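Local structure of glycosylation Associate Protein 3 (Streptococcus agalactiae serotype V, 6OYC) at residues C[153-158]-C[164-169]. The protein probably takes part, as an accessory Sec system protein in a Gap123 complex, in the glycosylation and secretion of a surface adhesin. Residues are numbered along the deposited sequence; the frame is centred on the assembly and turned at random.
Sequences TEFTIE and LNLLLV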
# COMPACT_ATOMS: atom_id res chain seq x y z
N THR C 153 9.72 -4.95 12.28
CA THR C 153 9.08 -4.54 13.53
C THR C 153 10.07 -4.33 14.67
O THR C 153 9.72 -3.70 15.67
CB THR C 153 8.04 -5.57 13.97
OG1 THR C 153 8.64 -6.87 14.00
CG2 THR C 153 6.87 -5.60 13.02
N GLU C 154 11.30 -4.83 14.53
CA GLU C 154 12.27 -4.76 15.61
C GLU C 154 12.76 -3.33 15.81
O GLU C 154 13.02 -2.61 14.84
CB GLU C 154 13.47 -5.67 15.32
CG GLU C 154 13.14 -7.17 15.28
CD GLU C 154 13.97 -7.93 14.24
OE1 GLU C 154 13.67 -7.80 13.03
OE2 GLU C 154 14.91 -8.66 14.64
N PHE C 155 12.88 -2.93 17.07
CA PHE C 155 13.51 -1.68 17.46
C PHE C 155 14.33 -1.94 18.71
O PHE C 155 14.07 -2.89 19.46
CB PHE C 155 12.48 -0.58 17.72
CG PHE C 155 11.49 -0.93 18.81
CD1 PHE C 155 10.32 -1.61 18.52
CD2 PHE C 155 11.75 -0.60 20.14
CE1 PHE C 155 9.41 -1.93 19.52
CE2 PHE C 155 10.84 -0.93 21.14
CZ PHE C 155 9.67 -1.60 20.83
N THR C 156 15.31 -1.07 18.97
CA THR C 156 16.20 -1.25 20.11
C THR C 156 16.11 -0.08 21.09
O THR C 156 15.96 1.09 20.69
CB THR C 156 17.64 -1.45 19.66
OG1 THR C 156 18.35 -2.15 20.69
CG2 THR C 156 18.33 -0.12 19.36
N ILE C 157 16.15 -0.41 22.38
CA ILE C 157 16.21 0.55 23.47
C ILE C 157 17.53 0.37 24.19
O ILE C 157 17.89 -0.76 24.56
CB ILE C 157 15.04 0.38 24.45
CG1 ILE C 157 13.73 0.68 23.76
CG2 ILE C 157 15.23 1.30 25.66
CD1 ILE C 157 13.56 2.13 23.55
N GLU C 158 18.24 1.46 24.43
CA GLU C 158 19.43 1.38 25.25
C GLU C 158 19.11 1.84 26.66
O GLU C 158 18.14 2.57 26.89
CB GLU C 158 20.56 2.20 24.63
CG GLU C 158 21.27 1.45 23.49
CD GLU C 158 21.65 2.34 22.32
OE1 GLU C 158 21.62 3.58 22.48
OE2 GLU C 158 21.97 1.79 21.23
N LEU C 164 11.54 6.91 23.76
CA LEU C 164 11.59 6.16 22.51
C LEU C 164 10.61 6.79 21.53
O LEU C 164 9.41 6.88 21.81
CB LEU C 164 11.26 4.69 22.73
CG LEU C 164 11.23 3.93 21.41
CD1 LEU C 164 12.60 3.94 20.75
CD2 LEU C 164 10.72 2.51 21.63
N ASN C 165 11.13 7.24 20.40
CA ASN C 165 10.31 7.80 19.33
C ASN C 165 10.25 6.77 18.20
O ASN C 165 11.25 6.51 17.53
CB ASN C 165 10.87 9.14 18.86
CG ASN C 165 10.79 10.20 19.94
OD1 ASN C 165 9.75 10.39 20.57
ND2 ASN C 165 11.91 10.90 20.17
N LEU C 166 9.09 6.16 18.04
CA LEU C 166 8.86 5.11 17.07
C LEU C 166 8.19 5.73 15.85
O LEU C 166 7.06 6.21 15.94
CB LEU C 166 7.98 4.02 17.67
CG LEU C 166 8.46 2.58 17.53
CD1 LEU C 166 9.90 2.47 18.01
CD2 LEU C 166 7.54 1.67 18.32
N LEU C 167 8.88 5.73 14.72
CA LEU C 167 8.33 6.26 13.47
C LEU C 167 7.78 5.10 12.64
O LEU C 167 8.55 4.27 12.13
CB LEU C 167 9.36 7.04 12.67
CG LEU C 167 8.73 7.59 11.39
CD1 LEU C 167 7.61 8.54 11.76
CD2 LEU C 167 9.74 8.28 10.51
N LEU C 168 6.47 5.05 12.50
CA LEU C 168 5.80 4.03 11.71
C LEU C 168 5.94 4.40 10.23
O LEU C 168 5.39 5.42 9.79
CB LEU C 168 4.34 3.91 12.12
CG LEU C 168 3.90 2.86 13.16
CD1 LEU C 168 4.87 2.77 14.31
CD2 LEU C 168 2.48 3.14 13.68
N VAL C 169 6.69 3.61 9.48
CA VAL C 169 7.01 3.92 8.09
C VAL C 169 6.07 3.11 7.20
O VAL C 169 5.97 1.88 7.34
CB VAL C 169 8.49 3.60 7.78
CG1 VAL C 169 8.79 3.82 6.31
CG2 VAL C 169 9.42 4.44 8.66
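The F155 ring carries L166 CD1 over one face, a CH-pi contact in which the methyl stands 4.2 Å from the ring centroid, 25° off the ring normal. L166 CD1 is offset toward the rim beside the CB attachment, 3.8 Å from F155 CG. L164 CD2 sits oblique to the ring, 3.5 Å from F155 CE2. A chi1 of 59° sets F155 CG between its own backbone N and carbonyl carbon, which turns the ring toward L164 and L166, and the F155 side chain crosses those of both leucines at about a right angle. Strand 163-168, which supplies the leucines, lies inside a five-stranded parallel sheet, between strands 191-193 and 223-227, with helices 206-218 and 231-243 among the connections of this alpha/beta domain. Residues 153-158, mostly extended but in no regular strand, lead toward strand 163-168 and make no hydrogen bond to 164-169; T156 N is hydrogen-bonded instead to E191 OE1 of strand 191-193. Farther along, I157 places CD1 among the branches of L164, 3.4 Å from L164 CD2 and 3.5 Å from L164 CD1. L164 CD2 thus touches both I157 and the phenyl ring. A215 of helix 206-218 also packs on F155, and L212 of the same helix on L166, while F219 and I222 meet I157.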